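Local coordinates for penicillin-binding protein 1A (Mycobacterium tuberculosis, PDB 5CXW), which builds and cross-links mycobacterial cell-wall peptidoglycan, polymerising glycan strands with one domain and joining their peptides with the penicillin-sensitive transpeptidase domain, at residues T301-A306 with A337-G342; G55-M60 with G326-V331; L93-S98 with D305-G310. One frame throughout, in Å; residues are numbered along the deposited sequence.

Interaction 1: T301-A306 with A337-G342; sequences TANKDA and AIYGSG. With 35P ((2R,4S)-5,5-dimethyl-2-{(1R)-2-oxo-1-[(phenoxyacetyl)amino]ethyl}-1,3-thiazolidine-4-carboxylic acid), chain C; PEG (di(hydroxyethyl)ether), chain D.
Asn303 points its amide nitrogen at one face of the Tyr339 ring: ND2 sits 3.4 Å above the ring plane, over its centre, and the two side chains cross at about a right angle with amide and ring planes 71° apart. The same nitrogen donates to the backbone oxygen of Ile338, ND2 to O 2.9 Å, in a bond bent to 144° at the hydrogen. It comes from above the carbonyl plane of Ile338, not along a lone pair. One amide group thus meets a ring face and a carbonyl together. With CG turned beside its own backbone N (chi1 -62°), Asn303 presents its other end, OD1, to a water that also donates to Thr301 O. The phenoxy ring of the bound penicillin V lies on this oxygen's side, its C21 3.4 Å from Asn303 OD1.

The contact forms one wall of the penicillin pocket in the transpeptidase domain, where strand 303-312 faces the loop leading into helix 343-356. Tyr339 CD1 approaches the penicillin methyl C12 at 3.7 Å. Within that loop Tyr339 to Gly342 makes a type I turn, and Gly340 N is hydrogen-bonded to Thr294 OG1, which also hydrogen-bonds the drug. Deeper in, the methyl of Ala306 packs on the Tyr339-Gly340 peptide, and Ala306 CB lies 4.0 Å from Ile338 CG2.

Interaction 2: G55-M60 with G326-V331; sequences GQDPDM and GDEPLV
Gln56 and Val331 face each other loosely, and a water joins them: Gln56 OE1 accepts from it, it donates to the backbone oxygen of Val331, water to O 2.9 Å, and it accepts from Asp57 N. Both loops therefore share one solvent molecule, fixed by three bonds, and Gln56 OE1 receives a further weak bond from the backbone N of Ala333.

At Asp57 the side chains meet directly. Its carboxylate and that of Glu328 come from opposite directions, their planes 68° apart, and Asp57 OD2 lies 3.3 Å from Glu328 OE2. The Glu328 chain, extended beyond CG, carries its carboxylate across to this point. The other oxygen of Asp57, OD1, accepts from Asp59 N at 2.8 Å on its anti side, closing an Asx turn. This bond holds the Asp57 carboxylate at the head of the type I turn Asp57 to Met60, which carries the chain from helix 39-53 into strand 60-67 of the central sheet.

Asp59 adds a second acid, its OD2 4.2 Å from Glu328 OE1. With CG anti to the backbone N (chi1 -168°) and a bend only at chi3, Met60 carries its terminal methyl across to the other loop. There CE sits against the carbonyl oxygen of Val331, 3.4 Å from O; the apolar contact proper is Met60 CE to Leu330 CD1, 4.2 Å. Ile338 and Val321 also touch this side chain.

Three carboxylates at the partly exposed side of the contact, with no hydrogen bond from one to another, would be expected to repel if all are charged; such crowding could raise the proton affinity of Asp57 or Glu328, while the bridging water and the methionine methyl supply the favourable contacts.

Interaction 3: L93-S98 with D305-G310; sequences LQTGSS and DAWMVG. With 35P ((2R,4S)-5,5-dimethyl-2-{(1R)-2-oxo-1-[(phenoxyacetyl)amino]ethyl}-1,3-thiazolidine-4-carboxylic acid), chain C.
The approach to the acylated serine of the transpeptidase fold, the segment running from strand 93-94 into the SxxK-type motif that begins at Ser97, is laid here across strand 303-312 of the five-stranded antiparallel sheet. Ser97 is, as in related transpeptidases, the probable nucleophile, and in this structure its OG is covalently joined at 1.3 Å to C6, the acyl carbon of the opened penicillin V. Ser97 N donates to the acyl oxygen O17 over 2.7 Å, in the manner of an oxyanion-hole donor. Lys100 NZ, from the lysine of the motif, and Ser97 OG are joined by a weak hydrogen bond.

Trp307 carries most of the contact with the strand. Its chi1 of -69° turns the indole toward 93-98, with one face against Thr95 CA, 3.3 Å above the plane, and Ser98 OG. NE1 donates to Gln94 O at 2.8 Å. The bond is bent, 139° at the hydrogen, yet it arrives in the carbonyl plane on a lone pair, with the oxygen 23° out of the indole plane. Leu93 CB meets the ring edge, 3.9 Å from Trp307 CZ2. Thr95 adds an off-centre CH-pi contact from CG2 to the six-membered ring, and Trp320 meets the indole edge-to-face.

At the Leu93 end, a water accepts from Gln94 N and donates to Asp305 OD2, which also accepts from Trp320 NE1, while Asp305 OD1 is hydrogen-bonded to Thr295 OG1. The side-chain oxygen of Gln94 turns instead to Lys304. Toward the serine, the segment folds back: Thr95 O accepts from Ser98 N and the Ser98 hydroxyl from the same face of its plane, with Ser98 OG at 2.7 Å.

Interactions 1 and 3 share Asp305 and Ala306 on strand 303-312 and both touch the penicillin, but they serve different parts of its site: both segments of interaction 1 line the pocket, while 93-98 carries the acylated serine. Interaction 3, nearest the centre of the chain, is buried and dominated by one indole; interaction 1, also buried, turns on an amide against a ring. Interaction 2 is farther out and only partly buried, joining loops through water, acids and a methionine methyl. Leu330 ties it to interaction 1 by probable backbone bonds, N to Asn303 O and O to Ile338 N, and to the shared strand by packing on Ala306.

Interaction 1: T301-A306 with A337-G342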
# COMPACT_ATOMS: atom_id res chain seq x y z
N THR A 301 -4.40 11.81 -21.43
CA THR A 301 -2.96 11.56 -21.22
C THR A 301 -2.49 11.91 -19.78
O THR A 301 -1.32 11.79 -19.46
CB THR A 301 -2.17 12.46 -22.17
OG1 THR A 301 -2.47 13.82 -21.87
CG2 THR A 301 -2.60 12.19 -23.60
N ALA A 302 -3.43 12.35 -18.95
CA ALA A 302 -3.14 12.87 -17.62
C ALA A 302 -3.44 11.84 -16.50
O ALA A 302 -4.00 10.76 -16.76
CB ALA A 302 -3.95 14.15 -17.44
N ASN A 303 -3.05 12.19 -15.28
CA ASN A 303 -3.02 11.28 -14.12
C ASN A 303 -4.20 11.56 -13.20
O ASN A 303 -4.68 12.68 -13.20
CB ASN A 303 -1.72 11.44 -13.34
CG ASN A 303 -0.50 11.10 -14.20
OD1 ASN A 303 -0.62 10.37 -15.20
ND2 ASN A 303 0.66 11.61 -13.80
N LYS A 304 -4.59 10.60 -12.40
CA LYS A 304 -5.70 10.73 -11.50
C LYS A 304 -5.34 10.49 -10.06
O LYS A 304 -5.67 11.30 -9.21
CB LYS A 304 -6.85 9.82 -11.91
CG LYS A 304 -8.09 9.96 -11.01
CD LYS A 304 -9.32 9.31 -11.61
CE LYS A 304 -9.22 7.78 -11.64
NZ LYS A 304 -9.40 7.09 -10.29
N ASP A 305 -4.64 9.40 -9.79
CA ASP A 305 -4.22 9.02 -8.45
C ASP A 305 -2.73 8.71 -8.50
O ASP A 305 -2.22 8.17 -9.48
CB ASP A 305 -4.87 7.74 -7.92
CG ASP A 305 -6.36 7.70 -8.09
OD1 ASP A 305 -6.83 7.30 -9.16
OD2 ASP A 305 -7.07 8.07 -7.11
N ALA A 306 -2.03 9.07 -7.45
CA ALA A 306 -0.60 8.85 -7.37
C ALA A 306 -0.27 8.22 -6.06
O ALA A 306 -0.75 8.66 -5.03
CB ALA A 306 0.11 10.16 -7.56
N ALA A 337 2.47 17.21 -14.23
CA ALA A 337 1.70 16.05 -13.86
C ALA A 337 2.28 15.48 -12.54
O ALA A 337 3.54 15.46 -12.37
CB ALA A 337 1.73 15.04 -14.96
N ILE A 338 1.42 14.95 -11.69
CA ILE A 338 1.85 14.28 -10.43
C ILE A 338 1.86 12.79 -10.66
O ILE A 338 0.80 12.19 -10.97
CB ILE A 338 0.97 14.66 -9.25
CG1 ILE A 338 1.18 16.17 -8.99
CG2 ILE A 338 1.37 13.91 -7.98
CD1 ILE A 338 0.27 16.75 -7.91
N TYR A 339 3.04 12.18 -10.52
CA TYR A 339 3.19 10.71 -10.55
C TYR A 339 3.51 10.16 -9.18
O TYR A 339 3.87 10.90 -8.27
CB TYR A 339 4.39 10.37 -11.46
CG TYR A 339 4.24 10.75 -12.92
CD1 TYR A 339 3.67 9.90 -13.81
CD2 TYR A 339 4.62 12.02 -13.36
CE1 TYR A 339 3.50 10.29 -15.14
CE2 TYR A 339 4.47 12.39 -14.67
CZ TYR A 339 3.92 11.50 -15.53
OH TYR A 339 3.73 11.88 -16.84
N GLY A 340 3.45 8.85 -9.01
CA GLY A 340 3.84 8.20 -7.74
C GLY A 340 5.21 8.62 -7.23
O GLY A 340 5.39 8.81 -6.03
N SER A 341 6.14 8.81 -8.16
CA SER A 341 7.51 9.26 -7.84
C SER A 341 7.64 10.72 -7.46
O SER A 341 8.76 11.16 -7.12
CB SER A 341 8.44 8.95 -9.01
OG SER A 341 7.99 9.72 -10.14
N GLY A 342 6.55 11.47 -7.52
CA GLY A 342 6.51 12.85 -7.14
C GLY A 342 6.02 13.04 -5.72
O GLY A 342 6.55 12.43 -4.78
C24 35P C . -1.81 6.10 -19.21
C23 35P C . -2.37 7.24 -19.77
C22 35P C . -2.45 8.41 -19.04
C21 35P C . -1.96 8.47 -17.74
C20 35P C . -1.40 7.35 -17.16
C19 35P C . -1.31 6.15 -17.91
O1 35P C . -0.75 5.01 -17.41
C2 35P C . -0.00 5.08 -16.20
C3 35P C . 0.75 3.79 -16.01
O18 35P C . 1.07 3.12 -16.98
N4 35P C . 1.04 3.51 -14.75
C5 35P C . 1.82 2.34 -14.39
C6 35P C . 1.48 1.98 -13.01
O17 35P C . 0.96 2.75 -12.17
C8 35P C . 3.40 2.55 -14.47
N7 35P C . 3.71 2.84 -13.10
S11 35P C . 4.03 3.86 -15.36
C10 35P C . 4.59 4.83 -14.04
C12 35P C . 4.22 6.30 -14.25
C15 35P C . 6.08 4.79 -13.85
C9 35P C . 3.83 4.26 -12.84
C13 35P C . 4.37 4.46 -11.46
O14 35P C . 5.05 3.50 -10.97
O16 35P C . 4.05 5.52 -10.87
O2 PEG D . -11.99 5.68 -10.81
C3 PEG D . -13.13 5.39 -10.02
C4 PEG D . -12.68 4.55 -8.85
O4 PEG D . -13.03 3.21 -9.14
O HOH W 1 0.58 11.25 -17.48

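Interaction 2: G55-M60 with G326-V331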
# COMPACT_ATOMS: atom_id res chain seq x y z
N GLY A 55 0.68 25.13 -1.00
CA GLY A 55 0.69 25.93 -2.20
C GLY A 55 0.12 25.19 -3.39
O GLY A 55 0.23 25.69 -4.52
N GLN A 56 -0.39 23.97 -3.16
CA GLN A 56 -1.00 23.20 -4.23
C GLN A 56 -2.49 23.51 -4.31
O GLN A 56 -3.05 24.22 -3.49
CB GLN A 56 -0.75 21.69 -4.03
CG GLN A 56 0.72 21.30 -3.96
CD GLN A 56 1.50 21.52 -5.23
OE1 GLN A 56 0.97 21.67 -6.29
NE2 GLN A 56 2.79 21.51 -5.13
N ASP A 57 -3.13 22.97 -5.36
CA ASP A 57 -4.56 23.14 -5.58
C ASP A 57 -5.27 22.85 -4.27
O ASP A 57 -4.99 21.82 -3.61
CB ASP A 57 -5.02 22.18 -6.70
CG ASP A 57 -6.43 22.47 -7.19
OD1 ASP A 57 -7.36 22.63 -6.37
OD2 ASP A 57 -6.58 22.58 -8.43
N PRO A 58 -6.17 23.75 -3.84
CA PRO A 58 -6.87 23.43 -2.60
C PRO A 58 -7.79 22.19 -2.63
O PRO A 58 -8.12 21.70 -1.60
CB PRO A 58 -7.65 24.69 -2.28
CG PRO A 58 -7.73 25.45 -3.56
CD PRO A 58 -6.50 25.10 -4.34
N ASP A 59 -8.12 21.68 -3.82
CA ASP A 59 -8.83 20.41 -4.00
C ASP A 59 -7.93 19.15 -3.87
O ASP A 59 -8.44 18.03 -3.81
CB ASP A 59 -9.49 20.39 -5.41
CG ASP A 59 -10.59 21.42 -5.58
OD1 ASP A 59 -11.15 21.89 -4.57
OD2 ASP A 59 -10.88 21.80 -6.75
N MET A 60 -6.62 19.33 -3.83
CA MET A 60 -5.72 18.19 -3.65
C MET A 60 -5.90 17.59 -2.27
O MET A 60 -6.10 18.31 -1.26
CB MET A 60 -4.27 18.63 -3.83
CG MET A 60 -3.32 17.47 -3.95
SD MET A 60 -1.69 17.95 -4.49
CE MET A 60 -2.05 18.66 -6.11
N GLY A 326 -12.05 13.41 -7.32
CA GLY A 326 -11.49 12.38 -8.12
C GLY A 326 -11.86 12.43 -9.58
O GLY A 326 -11.90 11.39 -10.21
N ASP A 327 -12.12 13.64 -10.07
CA ASP A 327 -12.65 13.91 -11.41
C ASP A 327 -11.85 15.02 -12.14
O ASP A 327 -12.42 15.76 -12.94
CB ASP A 327 -14.09 14.43 -11.27
CG ASP A 327 -14.16 15.76 -10.56
OD1 ASP A 327 -13.14 16.24 -9.99
OD2 ASP A 327 -15.25 16.38 -10.56
N GLU A 328 -10.58 15.21 -11.80
CA GLU A 328 -9.78 16.23 -12.48
C GLU A 328 -8.34 15.70 -12.56
O GLU A 328 -7.86 15.09 -11.60
CB GLU A 328 -9.89 17.60 -11.79
CG GLU A 328 -8.92 17.94 -10.65
CD GLU A 328 -9.00 19.40 -10.13
OE1 GLU A 328 -9.94 20.13 -10.49
OE2 GLU A 328 -8.11 19.84 -9.33
N PRO A 329 -7.65 15.89 -13.70
CA PRO A 329 -6.26 15.54 -13.76
C PRO A 329 -5.46 16.09 -12.60
O PRO A 329 -5.66 17.24 -12.19
CB PRO A 329 -5.80 16.23 -15.05
CG PRO A 329 -7.02 16.09 -15.92
CD PRO A 329 -8.14 16.41 -15.00
N LEU A 330 -4.50 15.31 -12.13
CA LEU A 330 -3.75 15.63 -10.97
C LEU A 330 -2.44 16.31 -11.36
O LEU A 330 -1.59 15.70 -12.00
CB LEU A 330 -3.52 14.33 -10.18
CG LEU A 330 -2.84 14.41 -8.84
CD1 LEU A 330 -3.68 15.13 -7.78
CD2 LEU A 330 -2.45 13.01 -8.37
N VAL A 331 -2.29 17.59 -11.01
CA VAL A 331 -1.12 18.38 -11.39
C VAL A 331 -0.66 19.27 -10.26
O VAL A 331 -1.43 19.59 -9.35
CB VAL A 331 -1.37 19.28 -12.65
CG1 VAL A 331 -1.67 18.43 -13.87
CG2 VAL A 331 -2.53 20.31 -12.41
O HOH W 2 -1.59 21.83 -7.46

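Interaction 3: L93-S98 with D305-G310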
# COMPACT_ATOMS: atom_id res chain seq x y z
N LEU A 93 -10.08 3.40 -3.64
CA LEU A 93 -9.26 4.08 -4.59
C LEU A 93 -8.58 3.12 -5.55
O LEU A 93 -8.10 2.09 -5.14
CB LEU A 93 -8.22 4.92 -3.85
CG LEU A 93 -8.75 6.06 -2.96
CD1 LEU A 93 -7.65 6.65 -2.07
CD2 LEU A 93 -9.40 7.15 -3.83
N GLN A 94 -8.42 3.52 -6.82
CA GLN A 94 -7.58 2.75 -7.73
C GLN A 94 -6.12 2.90 -7.32
O GLN A 94 -5.67 4.01 -6.98
CB GLN A 94 -7.73 3.20 -9.20
CG GLN A 94 -9.18 3.07 -9.68
CD GLN A 94 -9.27 3.43 -11.13
OE1 GLN A 94 -8.97 4.55 -11.49
NE2 GLN A 94 -9.68 2.50 -11.95
N THR A 95 -5.40 1.80 -7.34
CA THR A 95 -3.99 1.74 -6.87
C THR A 95 -2.93 1.81 -7.95
O THR A 95 -1.71 1.97 -7.64
CB THR A 95 -3.79 0.42 -6.09
OG1 THR A 95 -4.20 -0.66 -6.91
CG2 THR A 95 -4.61 0.47 -4.83
N GLY A 96 -3.36 1.63 -9.23
CA GLY A 96 -2.43 1.63 -10.32
C GLY A 96 -1.37 0.58 -10.09
O GLY A 96 -1.65 -0.49 -9.55
N SER A 97 -0.14 0.91 -10.49
CA SER A 97 0.95 -0.06 -10.53
C SER A 97 1.40 -0.53 -9.16
O SER A 97 2.18 -1.49 -9.10
CB SER A 97 2.14 0.52 -11.23
OG SER A 97 1.84 0.77 -12.62
N SER A 98 0.92 0.08 -8.07
CA SER A 98 1.29 -0.42 -6.76
C SER A 98 0.70 -1.81 -6.53
O SER A 98 1.16 -2.55 -5.65
CB SER A 98 0.92 0.56 -5.65
OG SER A 98 -0.47 0.77 -5.53
N ASP A 305 -4.64 9.40 -9.79
CA ASP A 305 -4.22 9.02 -8.45
C ASP A 305 -2.73 8.71 -8.50
O ASP A 305 -2.22 8.17 -9.48
CB ASP A 305 -4.87 7.74 -7.92
CG ASP A 305 -6.36 7.70 -8.09
OD1 ASP A 305 -6.83 7.30 -9.16
OD2 ASP A 305 -7.07 8.07 -7.11
N ALA A 306 -2.03 9.07 -7.45
CA ALA A 306 -0.60 8.85 -7.37
C ALA A 306 -0.27 8.22 -6.06
O ALA A 306 -0.75 8.66 -5.03
CB ALA A 306 0.11 10.16 -7.56
N TRP A 307 0.53 7.16 -6.07
CA TRP A 307 0.83 6.38 -4.91
C TRP A 307 2.33 6.11 -4.67
O TRP A 307 3.09 5.89 -5.63
CB TRP A 307 0.24 4.98 -5.06
CG TRP A 307 -1.25 4.85 -5.03
CD1 TRP A 307 -2.13 5.15 -6.04
CD2 TRP A 307 -2.02 4.45 -3.90
NE1 TRP A 307 -3.44 4.90 -5.59
CE2 TRP A 307 -3.39 4.43 -4.31
CE3 TRP A 307 -1.69 4.04 -2.59
CZ2 TRP A 307 -4.40 4.04 -3.47
CZ3 TRP A 307 -2.73 3.62 -1.73
CH2 TRP A 307 -4.07 3.65 -2.18
N MET A 308 2.72 6.01 -3.41
CA MET A 308 3.97 5.37 -3.04
C MET A 308 3.69 4.52 -1.82
O MET A 308 3.18 5.05 -0.79
CB MET A 308 5.08 6.37 -2.72
CG MET A 308 6.41 5.77 -2.26
SD MET A 308 7.03 4.52 -3.42
CE MET A 308 8.72 5.08 -3.72
N VAL A 309 4.00 3.22 -1.92
CA VAL A 309 3.86 2.29 -0.81
C VAL A 309 5.17 1.57 -0.57
O VAL A 309 5.79 1.08 -1.47
CB VAL A 309 2.72 1.29 -1.07
CG1 VAL A 309 2.39 0.52 0.20
CG2 VAL A 309 1.51 1.95 -1.60
N GLY A 310 5.68 1.59 0.66
CA GLY A 310 6.92 0.90 0.91
C GLY A 310 7.22 0.78 2.39
O GLY A 310 6.58 1.43 3.23
C24 35P C . -1.81 6.10 -19.21
C23 35P C . -2.37 7.24 -19.77
C22 35P C . -2.45 8.41 -19.04
C21 35P C . -1.96 8.47 -17.74
C20 35P C . -1.40 7.35 -17.16
C19 35P C . -1.31 6.15 -17.91
O1 35P C . -0.75 5.01 -17.41
C2 35P C . -0.00 5.08 -16.20
C3 35P C . 0.75 3.79 -16.01
O18 35P C . 1.07 3.12 -16.98
N4 35P C . 1.04 3.51 -14.75
C5 35P C . 1.82 2.34 -14.39
C6 35P C . 1.48 1.98 -13.01
O17 35P C . 0.96 2.75 -12.17
C8 35P C . 3.40 2.55 -14.47
N7 35P C . 3.71 2.84 -13.10
S11 35P C . 4.03 3.86 -15.36
C10 35P C . 4.59 4.83 -14.04
C12 35P C . 4.22 6.30 -14.25
C15 35P C . 6.08 4.79 -13.85
C9 35P C . 3.83 4.26 -12.84
C13 35P C . 4.37 4.46 -11.46
O14 35P C . 5.05 3.50 -10.97
O16 35P C . 4.05 5.52 -10.87
O HOH W 3 -9.29 6.21 -7.56